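Local coordinates for guanidinopropionase (Pseudomonas aeruginosa, PDB 3NIQ), which catalyses the manganese-dependent hydrolysis of 3-guanidinopropanoate to beta-alanine and urea, as a homohexameric member of the arginase family, at residues Pro21-Leu26 with Val37-Val42; Ser75-Tyr80 with Leu306-Ala311; Leu118-Gly123 with Val278-Val283; Arg228-Gly233 with Arg273-Val278; Gln264-Val269 with Ala300-Glu305. All blocks are in the same frame, centred on the assembly; numbering follows the deposited sequence.

Contact 1 of 5, residues Pro21-Leu26 with Val37-Val42; sequences PTFMRL and VGLIGV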
# COMPACT_ATOMS: atom_id res chain seq x y z
N PRO A 21 -21.54 -6.39 -8.55
CA PRO A 21 -20.88 -7.38 -7.69
C PRO A 21 -21.73 -7.91 -6.52
O PRO A 21 -21.57 -7.47 -5.38
CB PRO A 21 -19.63 -6.63 -7.18
CG PRO A 21 -20.01 -5.19 -7.20
CD PRO A 21 -20.97 -5.03 -8.38
N THR A 22 -22.61 -8.86 -6.81
CA THR A 22 -23.33 -9.59 -5.76
C THR A 22 -22.53 -10.83 -5.35
O THR A 22 -21.63 -11.25 -6.06
CB THR A 22 -24.68 -10.09 -6.30
OG1 THR A 22 -24.44 -10.79 -7.52
CG2 THR A 22 -25.63 -8.94 -6.58
N PHE A 23 -22.88 -11.45 -4.21
CA PHE A 23 -22.18 -12.67 -3.82
C PHE A 23 -22.23 -13.68 -4.96
O PHE A 23 -23.31 -13.99 -5.47
CB PHE A 23 -22.81 -13.29 -2.57
CG PHE A 23 -22.47 -12.57 -1.30
CD1 PHE A 23 -21.12 -12.38 -0.94
CD2 PHE A 23 -23.48 -12.12 -0.45
CE1 PHE A 23 -20.79 -11.71 0.25
CE2 PHE A 23 -23.16 -11.48 0.74
CZ PHE A 23 -21.80 -11.26 1.08
N MET A 24 -21.06 -14.18 -5.36
CA MET A 24 -20.91 -15.19 -6.41
C MET A 24 -21.55 -14.73 -7.73
O MET A 24 -21.85 -15.56 -8.58
CB MET A 24 -21.52 -16.53 -5.97
CG MET A 24 -21.16 -16.98 -4.53
SD MET A 24 -19.40 -17.26 -4.33
CE MET A 24 -19.34 -17.72 -2.58
N ARG A 25 -21.79 -13.42 -7.88
CA ARG A 25 -22.49 -12.84 -9.05
C ARG A 25 -23.83 -13.50 -9.31
O ARG A 25 -24.24 -13.70 -10.46
CB ARG A 25 -21.60 -12.90 -10.31
CG ARG A 25 -20.23 -12.21 -10.13
CD ARG A 25 -19.66 -11.70 -11.44
NE ARG A 25 -19.30 -12.80 -12.34
CZ ARG A 25 -19.02 -12.64 -13.63
NH1 ARG A 25 -19.04 -11.43 -14.19
NH2 ARG A 25 -18.71 -13.69 -14.36
N LEU A 26 -24.53 -13.82 -8.23
CA LEU A 26 -25.86 -14.40 -8.31
C LEU A 26 -26.88 -13.27 -8.40
O LEU A 26 -26.52 -12.10 -8.19
CB LEU A 26 -26.12 -15.29 -7.07
CG LEU A 26 -25.38 -16.63 -7.00
CD1 LEU A 26 -25.25 -17.12 -5.56
CD2 LEU A 26 -26.06 -17.72 -7.83
N VAL A 37 -30.74 -21.57 0.21
CA VAL A 37 -29.56 -21.06 0.92
C VAL A 37 -29.46 -19.57 0.60
O VAL A 37 -29.35 -19.18 -0.57
CB VAL A 37 -28.27 -21.81 0.51
CG1 VAL A 37 -27.01 -21.18 1.15
CG2 VAL A 37 -28.36 -23.30 0.86
N GLY A 38 -29.50 -18.73 1.63
CA GLY A 38 -29.37 -17.28 1.48
C GLY A 38 -27.99 -16.77 1.83
O GLY A 38 -27.47 -17.09 2.90
N LEU A 39 -27.40 -16.00 0.92
CA LEU A 39 -26.09 -15.40 1.14
C LEU A 39 -26.30 -14.00 1.65
O LEU A 39 -26.90 -13.16 0.98
CB LEU A 39 -25.23 -15.39 -0.14
CG LEU A 39 -25.19 -16.69 -0.97
CD1 LEU A 39 -24.19 -16.56 -2.14
CD2 LEU A 39 -24.89 -17.93 -0.12
N ILE A 40 -25.85 -13.76 2.87
CA ILE A 40 -26.22 -12.55 3.58
C ILE A 40 -25.00 -11.83 4.12
O ILE A 40 -24.11 -12.45 4.71
CB ILE A 40 -27.16 -12.87 4.78
CG1 ILE A 40 -28.42 -13.62 4.31
CG2 ILE A 40 -27.57 -11.57 5.50
CD1 ILE A 40 -28.96 -14.66 5.39
N GLY A 41 -24.99 -10.51 3.95
CA GLY A 41 -23.95 -9.71 4.57
C GLY A 41 -24.42 -9.14 5.90
O GLY A 41 -25.57 -8.75 6.05
N VAL A 42 -23.52 -9.10 6.89
CA VAL A 42 -23.84 -8.40 8.14
C VAL A 42 -22.76 -7.37 8.45
O VAL A 42 -21.79 -7.64 9.19
CB VAL A 42 -24.01 -9.35 9.29
CG1 VAL A 42 -24.60 -8.57 10.46
CG2 VAL A 42 -24.91 -10.53 8.88
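Phe23, Met24 and Leu26 belong to the N-terminal loop ahead of strand 37-42, the first strand in the chain of the parallel sheet of the arginase fold, and all three pack on Leu39 of that strand. Two backbone bonds, Arg25 N to Thr22 O and Leu26 N to Phe23 O, close the loop on itself, and Phe23, Met24 and Leu26 all point toward the strand. Leu39 meets them chiefly with one methyl. CD1 lies anti to CA (chi2 -175°), which carries it 3.6 Å from Phe23 CB and equally 3.6 Å from Leu26 CD1. Met24 joins through its CG, 3.9 Å from Leu39 CD1, its chain lying at about a right angle to the leucine. The Phe23 ring extends farther along the strand. CD2 stands 3.7 Å from Leu39 CB, and the ring edge at CE2 comes within 3.8 Å of Gly41 N, which lies in the ring plane. Gly41 offers only backbone to the aromatic edge. Phe23 N is itself held by Asp87 of strand 85-90. Met303 of helix 294-317 touches Phe23, Met24 and Leu39, whereas Ile40 points away from the loop and packs on Phe108 and Tyr109 of helix 98-114; strands 85-90 and 118-123 flank strand 37-42 in the sheet.

Contact 2 of 5, residues Ser75-Tyr80 with Leu306-Ala311; sequences SRIAPY and LLCLLA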
# COMPACT_ATOMS: atom_id res chain seq x y z
N SER A 75 -14.92 -32.11 -4.50
CA SER A 75 -16.19 -32.78 -4.22
C SER A 75 -17.09 -32.86 -5.46
O SER A 75 -17.96 -33.72 -5.55
CB SER A 75 -16.89 -32.06 -3.08
OG SER A 75 -17.35 -30.78 -3.49
N ARG A 76 -16.85 -31.97 -6.41
CA ARG A 76 -17.66 -31.87 -7.63
C ARG A 76 -19.11 -31.47 -7.32
O ARG A 76 -19.99 -31.59 -8.16
CB ARG A 76 -17.55 -33.16 -8.47
CG ARG A 76 -16.12 -33.43 -8.95
CD ARG A 76 -15.98 -34.81 -9.56
NE ARG A 76 -14.65 -35.05 -10.14
CZ ARG A 76 -14.34 -34.87 -11.42
NH1 ARG A 76 -15.24 -34.43 -12.29
NH2 ARG A 76 -13.10 -35.12 -11.84
N ILE A 77 -19.33 -30.96 -6.11
CA ILE A 77 -20.60 -30.32 -5.79
C ILE A 77 -20.80 -29.11 -6.68
O ILE A 77 -19.88 -28.31 -6.87
CB ILE A 77 -20.68 -29.92 -4.31
CG1 ILE A 77 -20.55 -31.17 -3.42
CG2 ILE A 77 -22.00 -29.15 -4.03
CD1 ILE A 77 -20.28 -30.91 -1.92
N ALA A 78 -21.99 -28.99 -7.26
CA ALA A 78 -22.36 -27.83 -8.04
C ALA A 78 -23.55 -27.21 -7.29
O ALA A 78 -24.70 -27.57 -7.54
CB ALA A 78 -22.75 -28.25 -9.46
N PRO A 79 -23.26 -26.29 -6.34
CA PRO A 79 -24.26 -25.81 -5.38
C PRO A 79 -25.52 -25.22 -6.02
O PRO A 79 -26.63 -25.46 -5.54
CB PRO A 79 -23.51 -24.74 -4.57
CG PRO A 79 -22.37 -24.34 -5.43
CD PRO A 79 -21.97 -25.59 -6.17
N TYR A 80 -25.34 -24.46 -7.08
CA TYR A 80 -26.45 -23.75 -7.70
C TYR A 80 -27.38 -24.68 -8.46
O TYR A 80 -28.54 -24.32 -8.67
CB TYR A 80 -25.94 -22.61 -8.58
CG TYR A 80 -24.82 -21.85 -7.91
CD1 TYR A 80 -25.03 -21.15 -6.72
CD2 TYR A 80 -23.54 -21.86 -8.46
CE1 TYR A 80 -23.98 -20.46 -6.10
CE2 TYR A 80 -22.50 -21.19 -7.85
CZ TYR A 80 -22.72 -20.50 -6.67
OH TYR A 80 -21.68 -19.85 -6.07
N LEU A 306 -18.00 -23.52 2.11
CA LEU A 306 -19.14 -23.73 3.02
C LEU A 306 -20.47 -23.84 2.28
O LEU A 306 -21.34 -24.62 2.69
CB LEU A 306 -19.23 -22.58 4.03
CG LEU A 306 -18.14 -22.54 5.08
CD1 LEU A 306 -18.15 -21.17 5.77
CD2 LEU A 306 -18.28 -23.67 6.09
N LEU A 307 -20.62 -23.06 1.20
CA LEU A 307 -21.83 -23.09 0.39
C LEU A 307 -22.06 -24.50 -0.15
O LEU A 307 -23.18 -25.00 -0.16
CB LEU A 307 -21.74 -22.09 -0.77
CG LEU A 307 -22.76 -22.22 -1.91
CD1 LEU A 307 -24.21 -22.13 -1.38
CD2 LEU A 307 -22.54 -21.15 -2.97
N CYS A 308 -21.00 -25.13 -0.62
CA CYS A 308 -21.12 -26.45 -1.21
C CYS A 308 -21.70 -27.42 -0.19
O CYS A 308 -22.53 -28.26 -0.54
CB CYS A 308 -19.78 -26.94 -1.74
SG CYS A 308 -19.25 -26.01 -3.21
N LEU A 309 -21.27 -27.30 1.06
CA LEU A 309 -21.76 -28.20 2.10
C LEU A 309 -23.17 -27.88 2.55
O LEU A 309 -23.97 -28.78 2.79
CB LEU A 309 -20.81 -28.21 3.30
CG LEU A 309 -19.35 -28.52 3.01
CD1 LEU A 309 -18.57 -28.62 4.31
CD2 LEU A 309 -19.22 -29.82 2.19
N LEU A 310 -23.50 -26.59 2.63
CA LEU A 310 -24.86 -26.21 2.97
C LEU A 310 -25.84 -26.59 1.86
O LEU A 310 -26.97 -26.98 2.14
CB LEU A 310 -24.97 -24.71 3.23
CG LEU A 310 -24.23 -24.17 4.45
CD1 LEU A 310 -24.18 -22.64 4.37
CD2 LEU A 310 -24.97 -24.61 5.73
N ALA A 311 -25.43 -26.44 0.61
CA ALA A 311 -26.25 -26.90 -0.51
C ALA A 311 -26.66 -28.36 -0.31
O ALA A 311 -27.83 -28.70 -0.47
CB ALA A 311 -25.53 -26.72 -1.84
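Leu307 of the C-terminal helix 294-317 reaches Pro79 and Tyr80, and its side chain can be followed outward. CB packs on Leu120 of the sheet, with Leu120 CD2 3.6 Å away. CG, set opposite the backbone N (chi1 166°), meets Pro79 CB at 3.7 Å. From there the branches part: CD1 stays near Pro79 CB, while CD2 goes to the phenol end of Tyr80, 3.5 Å from both Tyr80 CE1 and Tyr80 OH. The Tyr80 CB points away from the helix, but with CG beside the backbone N (chi1 -43°) the end of the side chain comes nearer, and one face of its ring lies against Pro79 CG. Pro79 thus lies between the tyrosine ring and Leu307 CG, a place suited to compact apolar groups. At the next position Cys308 SG lies 4.0 Å from Pro79 CD, and one turn beyond Leu307 the small Ala311 allows Pro79 CA to approach its CB to 3.9 Å. Ile77 rests its CG2 on Cys308, 3.6 Å from the carbonyl O of Cys308. The loop before it is shaped by an ST turn, in which Ile77 N donates to Ser75 OG at 3.3 Å. Ala78 then takes the N-cap, and Pro79, which has no N-H to offer, fits naturally into the first turn of helix 79-82. Here the start of that short helix packs against the long C-terminal helix that covers one face of the sheet in the alpha/beta arginase fold.

Contact 3 of 5, residues Leu118-Gly123 with Val278-Val283; sequences LPLSVG and VGADVV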
# COMPACT_ATOMS: atom_id res chain seq x y z
N LEU A 118 -31.50 -21.66 4.77
CA LEU A 118 -30.24 -21.77 5.50
C LEU A 118 -29.37 -20.55 5.20
O LEU A 118 -29.13 -20.25 4.05
CB LEU A 118 -29.48 -23.04 5.12
CG LEU A 118 -30.20 -24.39 5.24
CD1 LEU A 118 -29.22 -25.52 5.02
CD2 LEU A 118 -30.88 -24.53 6.60
N PRO A 119 -28.90 -19.85 6.25
CA PRO A 119 -28.09 -18.66 6.06
C PRO A 119 -26.59 -18.94 5.93
O PRO A 119 -26.00 -19.67 6.72
CB PRO A 119 -28.38 -17.83 7.32
CG PRO A 119 -28.55 -18.92 8.39
CD PRO A 119 -29.23 -20.08 7.68
N LEU A 120 -25.98 -18.32 4.93
CA LEU A 120 -24.54 -18.35 4.80
C LEU A 120 -24.12 -16.88 4.83
O LEU A 120 -24.39 -16.15 3.89
CB LEU A 120 -24.11 -19.03 3.49
CG LEU A 120 -22.60 -18.95 3.21
CD1 LEU A 120 -21.75 -19.35 4.42
CD2 LEU A 120 -22.22 -19.84 2.03
N SER A 121 -23.51 -16.46 5.93
CA SER A 121 -23.40 -15.04 6.25
C SER A 121 -21.96 -14.57 6.27
O SER A 121 -21.04 -15.35 6.61
CB SER A 121 -24.04 -14.74 7.62
OG SER A 121 -25.40 -15.14 7.63
N VAL A 122 -21.76 -13.32 5.89
CA VAL A 122 -20.43 -12.69 5.92
C VAL A 122 -20.49 -11.50 6.86
O VAL A 122 -21.34 -10.65 6.69
CB VAL A 122 -19.98 -12.23 4.52
CG1 VAL A 122 -18.58 -11.60 4.55
CG2 VAL A 122 -20.01 -13.41 3.52
N GLY A 123 -19.62 -11.46 7.86
CA GLY A 123 -19.55 -10.32 8.78
C GLY A 123 -18.63 -9.25 8.21
O GLY A 123 -18.11 -9.41 7.10
N VAL A 278 -26.70 -26.40 9.44
CA VAL A 278 -27.91 -25.59 9.41
C VAL A 278 -27.62 -24.10 9.18
O VAL A 278 -28.52 -23.29 9.06
CB VAL A 278 -28.74 -25.75 10.69
CG1 VAL A 278 -28.97 -27.23 10.98
CG2 VAL A 278 -28.07 -25.06 11.88
N GLY A 279 -26.34 -23.76 9.09
CA GLY A 279 -25.94 -22.41 8.72
C GLY A 279 -24.44 -22.29 8.88
O GLY A 279 -23.79 -23.18 9.44
N ALA A 280 -23.88 -21.20 8.38
CA ALA A 280 -22.45 -20.97 8.54
C ALA A 280 -22.17 -19.51 8.34
O ALA A 280 -22.98 -18.79 7.76
CB ALA A 280 -21.64 -21.83 7.54
N ASP A 281 -21.03 -19.05 8.84
CA ASP A 281 -20.61 -17.69 8.57
C ASP A 281 -19.09 -17.57 8.44
O ASP A 281 -18.35 -18.47 8.86
CB ASP A 281 -21.16 -16.69 9.62
CG ASP A 281 -20.70 -17.01 11.03
OD1 ASP A 281 -19.52 -17.37 11.21
OD2 ASP A 281 -21.52 -16.88 11.98
N VAL A 282 -18.66 -16.46 7.83
CA VAL A 282 -17.25 -16.11 7.67
C VAL A 282 -17.13 -14.70 8.22
O VAL A 282 -17.68 -13.76 7.65
CB VAL A 282 -16.83 -16.11 6.19
CG1 VAL A 282 -15.38 -15.71 6.06
CG2 VAL A 282 -17.03 -17.51 5.56
N VAL A 283 -16.45 -14.55 9.35
CA VAL A 283 -16.48 -13.25 10.04
C VAL A 283 -15.08 -12.67 10.20
O VAL A 283 -14.12 -13.38 9.98
CB VAL A 283 -17.14 -13.37 11.43
CG1 VAL A 283 -18.58 -13.80 11.28
CG2 VAL A 283 -16.34 -14.34 12.36
O HOH W 1 -25.25 -17.60 8.91
O HOH W 2 -16.13 -11.41 7.30
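Leu120, Ser121 and Val122 pair in parallel register with Ala280, Asp281 and Val282, the strand segments running 10° from parallel. Four backbone hydrogen bonds form the ladder: Ala280 N to Pro119 O, Ser121 N to Ala280 O (3.0 Å), Val282 N to Ser121 O (2.9 Å) and Gly123 N to Val282 O. CA-H...O contacts lie between them, the shortest from Asp281 CA to Ser121 O at 3.1 Å. Apolar contact is slight: Leu120 CD1 comes within 4.0 Å of Ala280 CB, and Leu120 with Val122 turns to helix 294-317.

Water adds a second partner to two of the carbonyls. One molecule joins Ser121 OG to Ala280 O, to which it donates at 2.8 Å; another donates to both Gly123 O and Val282 O.

On the face of Ser121 and Asp281 the polar ends are buried and satisfied. Ser121 OG bonds to Tyr109, and Asp281 is held by Tyr236, Thr129 and Ser238, as a buried carboxylate requires. Gly123, without a side chain, suits the tight space beside Val283. The Val283 side chain lies about 3 Å from that of the manganese ligand His126, at the C-terminal edge of a parallel sheet, the usual place of the metal site in the arginase fold.

Contact 4 of 5, residues Arg228-Gly233 with Arg273-Val278; sequences RVVGAG and RGLDLV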
# COMPACT_ATOMS: atom_id res chain seq x y z
N ARG A 228 -16.62 -36.09 15.81
CA ARG A 228 -17.04 -36.79 17.02
C ARG A 228 -17.81 -35.87 17.96
O ARG A 228 -18.83 -36.27 18.52
CB ARG A 228 -15.82 -37.37 17.77
CG ARG A 228 -16.21 -38.32 18.91
CD ARG A 228 -15.06 -38.62 19.85
NE ARG A 228 -14.55 -37.42 20.52
CZ ARG A 228 -15.11 -36.80 21.57
NH1 ARG A 228 -16.25 -37.26 22.08
NH2 ARG A 228 -14.54 -35.72 22.09
N VAL A 229 -17.32 -34.64 18.14
CA VAL A 229 -17.97 -33.71 19.08
C VAL A 229 -19.38 -33.34 18.66
O VAL A 229 -20.30 -33.34 19.48
CB VAL A 229 -17.14 -32.39 19.30
CG1 VAL A 229 -18.02 -31.27 19.93
CG2 VAL A 229 -15.91 -32.66 20.17
N VAL A 230 -19.54 -32.97 17.39
CA VAL A 230 -20.83 -32.44 16.92
C VAL A 230 -21.77 -33.58 16.55
O VAL A 230 -22.99 -33.41 16.56
CB VAL A 230 -20.67 -31.44 15.73
CG1 VAL A 230 -19.73 -30.27 16.13
CG2 VAL A 230 -20.15 -32.14 14.48
N GLY A 231 -21.20 -34.73 16.21
CA GLY A 231 -22.01 -35.91 15.89
C GLY A 231 -23.00 -35.68 14.76
O GLY A 231 -22.68 -35.04 13.74
N ALA A 232 -24.22 -36.20 14.94
CA ALA A 232 -25.23 -36.16 13.87
C ALA A 232 -26.23 -35.01 14.07
O ALA A 232 -27.13 -34.83 13.26
CB ALA A 232 -25.97 -37.53 13.75
N GLY A 233 -26.03 -34.22 15.13
CA GLY A 233 -26.97 -33.13 15.47
C GLY A 233 -26.87 -31.90 14.58
O GLY A 233 -25.96 -31.79 13.74
N ARG A 273 -18.11 -32.43 5.32
CA ARG A 273 -19.14 -32.87 4.41
C ARG A 273 -19.98 -34.00 5.05
O ARG A 273 -19.44 -34.86 5.77
CB ARG A 273 -18.51 -33.38 3.12
CG ARG A 273 -19.53 -33.63 2.02
CD ARG A 273 -18.90 -34.40 0.88
NE ARG A 273 -19.83 -34.50 -0.24
CZ ARG A 273 -19.48 -34.90 -1.45
NH1 ARG A 273 -18.22 -35.25 -1.68
NH2 ARG A 273 -20.38 -34.96 -2.43
N GLY A 274 -21.29 -33.97 4.82
CA GLY A 274 -22.18 -34.99 5.39
C GLY A 274 -22.86 -34.63 6.71
O GLY A 274 -23.89 -35.19 7.06
N LEU A 275 -22.28 -33.69 7.46
CA LEU A 275 -22.88 -33.27 8.70
C LEU A 275 -24.22 -32.58 8.46
O LEU A 275 -24.49 -32.11 7.35
CB LEU A 275 -21.93 -32.31 9.45
CG LEU A 275 -20.63 -32.97 9.94
CD1 LEU A 275 -19.69 -31.95 10.55
CD2 LEU A 275 -20.88 -34.08 10.92
N ASP A 276 -25.04 -32.51 9.49
CA ASP A 276 -26.28 -31.75 9.39
C ASP A 276 -26.02 -30.25 9.65
O ASP A 276 -26.15 -29.75 10.78
CB ASP A 276 -27.36 -32.32 10.32
CG ASP A 276 -28.66 -31.53 10.23
OD1 ASP A 276 -28.95 -31.01 9.14
OD2 ASP A 276 -29.38 -31.42 11.24
N LEU A 277 -25.65 -29.55 8.59
CA LEU A 277 -25.21 -28.15 8.68
C LEU A 277 -26.40 -27.25 8.45
O LEU A 277 -27.05 -27.32 7.41
CB LEU A 277 -24.12 -27.85 7.64
CG LEU A 277 -22.74 -28.50 7.81
CD1 LEU A 277 -21.73 -27.99 6.78
CD2 LEU A 277 -22.18 -28.29 9.21
N VAL A 278 -26.70 -26.40 9.44
CA VAL A 278 -27.91 -25.59 9.41
C VAL A 278 -27.62 -24.10 9.18
O VAL A 278 -28.52 -23.29 9.06
CB VAL A 278 -28.74 -25.75 10.69
CG1 VAL A 278 -28.97 -27.23 10.98
CG2 VAL A 278 -28.07 -25.06 11.88
O HOH W 3 -24.19 -33.37 12.17
O HOH W 4 -29.53 -33.54 12.94
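A type II' beta turn from Val230 to Gly233 closes helix 211-230 and comes alongside the inverse gamma turn centred on Asp276, at the entry to the neighbouring parallel strands 235-240 and 277-283 of the arginase fold. Gly231 carries the positive phi of the turn (56°), a backbone shape that favours glycine, and the turn's own bond from Gly233 N to Val230 O is weak. Apolar contact sits at the inner end. Val230 CG2 and Leu275 CD1 are 4.0 Å apart, the two side chains meeting at about a right angle; the other leucine methyl, CD2, lies 3.5 Å from Gly231 O. Deeper in, Val230 also touches Val145 of strand 142-147, so a branched apolar residue is well placed there. Toward the surface, water takes over. One molecule donates to Gly231 O and Gly233 O and accepts from Asp276 N at 2.9 Å, so three backbone groups from two turns share it. Gly233 O is held as well by Thr235 OG1, at the start of the next strand. Asp276 turns its CB to the Val230-Gly233 turn, 3.7 Å from Gly233 O, and its carboxylate stands opposite the backbone N (chi1 -180°). An acidic group suits this partly exposed position, since it can accept from solvent: a second water donates to Asp276 OD2 at 2.7 Å and to Ala232 O, also at 2.7 Å.

Contact 5 of 5, residues Gln264-Val269 with Ala300-Glu305; sequences QAQQLV and ATMMFE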
# COMPACT_ATOMS: atom_id res chain seq x y z
N GLN A 264 -4.84 -25.61 5.00
CA GLN A 264 -5.38 -26.35 6.14
C GLN A 264 -6.86 -26.05 6.41
O GLN A 264 -7.64 -26.96 6.69
CB GLN A 264 -4.54 -26.07 7.39
CG GLN A 264 -3.22 -26.81 7.42
CD GLN A 264 -2.30 -26.27 8.48
OE1 GLN A 264 -2.44 -25.12 8.94
NE2 GLN A 264 -1.35 -27.09 8.89
N ALA A 265 -7.25 -24.78 6.29
CA ALA A 265 -8.66 -24.38 6.49
C ALA A 265 -9.60 -25.02 5.46
O ALA A 265 -10.69 -25.48 5.80
CB ALA A 265 -8.81 -22.85 6.49
N GLN A 266 -9.16 -25.08 4.21
CA GLN A 266 -9.95 -25.72 3.16
C GLN A 266 -10.09 -27.21 3.44
O GLN A 266 -11.17 -27.77 3.31
CB GLN A 266 -9.30 -25.51 1.78
CG GLN A 266 -9.48 -24.10 1.19
CD GLN A 266 -8.77 -23.95 -0.14
OE1 GLN A 266 -7.57 -24.17 -0.23
NE2 GLN A 266 -9.52 -23.57 -1.18
N GLN A 267 -8.99 -27.85 3.84
CA GLN A 267 -9.04 -29.29 4.14
C GLN A 267 -9.97 -29.57 5.32
O GLN A 267 -10.74 -30.52 5.31
CB GLN A 267 -7.64 -29.83 4.46
CG GLN A 267 -6.65 -29.75 3.28
CD GLN A 267 -5.21 -30.08 3.69
OE1 GLN A 267 -4.74 -29.72 4.78
NE2 GLN A 267 -4.48 -30.75 2.80
N LEU A 268 -9.91 -28.73 6.35
CA LEU A 268 -10.77 -28.98 7.51
C LEU A 268 -12.24 -28.78 7.16
O LEU A 268 -13.09 -29.61 7.53
CB LEU A 268 -10.34 -28.09 8.68
CG LEU A 268 -8.97 -28.49 9.23
CD1 LEU A 268 -8.38 -27.37 10.07
CD2 LEU A 268 -9.09 -29.76 10.08
N VAL A 269 -12.55 -27.71 6.43
CA VAL A 269 -13.93 -27.44 6.06
C VAL A 269 -14.50 -28.53 5.13
O VAL A 269 -15.62 -29.02 5.34
CB VAL A 269 -14.10 -26.01 5.47
CG1 VAL A 269 -15.45 -25.83 4.82
CG2 VAL A 269 -13.93 -25.00 6.59
N ALA A 300 -14.25 -14.96 0.51
CA ALA A 300 -15.09 -15.43 -0.58
C ALA A 300 -14.88 -16.91 -0.86
O ALA A 300 -15.84 -17.64 -1.11
CB ALA A 300 -14.83 -14.59 -1.87
N THR A 301 -13.64 -17.37 -0.78
CA THR A 301 -13.37 -18.78 -1.07
C THR A 301 -13.91 -19.71 0.03
O THR A 301 -14.58 -20.69 -0.25
CB THR A 301 -11.88 -19.06 -1.29
OG1 THR A 301 -11.34 -18.12 -2.24
CG2 THR A 301 -11.69 -20.47 -1.86
N MET A 302 -13.65 -19.39 1.30
CA MET A 302 -14.23 -20.18 2.39
C MET A 302 -15.77 -20.15 2.33
O MET A 302 -16.43 -21.16 2.57
CB MET A 302 -13.70 -19.69 3.74
CG MET A 302 -12.17 -19.77 3.87
SD MET A 302 -11.53 -21.44 3.54
CE MET A 302 -12.56 -22.44 4.63
N MET A 303 -16.32 -19.01 1.94
CA MET A 303 -17.76 -18.90 1.75
C MET A 303 -18.23 -19.95 0.73
O MET A 303 -19.19 -20.69 0.98
CB MET A 303 -18.12 -17.50 1.25
CG MET A 303 -19.64 -17.23 1.17
SD MET A 303 -20.02 -15.56 0.66
CE MET A 303 -21.73 -15.45 1.21
N PHE A 304 -17.54 -20.00 -0.41
CA PHE A 304 -17.84 -21.03 -1.41
C PHE A 304 -17.66 -22.45 -0.87
O PHE A 304 -18.50 -23.32 -1.13
CB PHE A 304 -17.01 -20.84 -2.67
CG PHE A 304 -17.37 -21.80 -3.77
CD1 PHE A 304 -18.52 -21.63 -4.52
CD2 PHE A 304 -16.56 -22.90 -4.04
CE1 PHE A 304 -18.88 -22.53 -5.51
CE2 PHE A 304 -16.93 -23.82 -5.07
CZ PHE A 304 -18.07 -23.61 -5.79
N GLU A 305 -16.57 -22.72 -0.14
CA GLU A 305 -16.35 -24.06 0.41
C GLU A 305 -17.56 -24.45 1.27
O GLU A 305 -18.06 -25.57 1.18
CB GLU A 305 -15.09 -24.13 1.27
CG GLU A 305 -13.78 -23.76 0.58
CD GLU A 305 -13.23 -24.89 -0.26
OE1 GLU A 305 -13.66 -26.05 -0.07
OE2 GLU A 305 -12.36 -24.61 -1.11
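Gln266 and Glu305 meet at about a right angle between two nearly parallel helices, whose segment axes are 10.4 Å apart and cross at -16°. The amide and carboxylate planes are turned 82° against each other. Gln266 NE2 reaches Glu305 OE2, 3.0 Å away, from above the carboxylate plane, and the bond is bent, with 137° at the hydrogen. Beside it Thr301 CG2 packs on Gln266 NE2. The other carboxylate oxygen, Glu305 OE1, takes a salt bridge from Arg270 and a hydrogen bond from His72, which would be expected to keep this buried acid charged.

Met302 supplies the apolar half. Its flexible chain bends at chi2 and again at chi3, bringing the terminal methyl back into the groove between the helices: CE lies 3.5 Å from Val269 CG2 and 3.8 Å from Ala265 O, while SD is 4.1 Å from Gln266 CG. Val269 divides its two methyls, CG1 going to Glu305 CB at 4.0 Å. The small Ala265 suits the side where the methionine end folds in.

Helices 262-270 and 294-317 lie side by side on one face of the parallel sheet, as in the alpha/beta arginase fold, and Phe239 of strand 235-240 touches both Ala265 and Met302; Met303 goes instead to strand 118-123, and Ile257 and Gly258 of a neighbouring subunit pack on Thr301 and Gln266.

Contacts 2 and 5 share helix 294-317, their centres 11 Å apart, and Met303 of the same helix touches both contact 1 and contact 3. Contact 3 lies centrally, about 5 Å from the centre of the chain. It continues the sheet from contact 1 through probable hydrogen bonds of Ile40 O and Val42 N with Val122, and shares Val278 with contact 4, where strand 277-283 begins. Tyr80 ties contact 2 to contact 1: its OH is 3.3 Å from Met24 CG. The manganese site lies nearest contact 3, with a bound ion about 5 Å from the Val283 side chain; the Ala265 side chain of contact 5 is about 13 Å from a bound manganese ion.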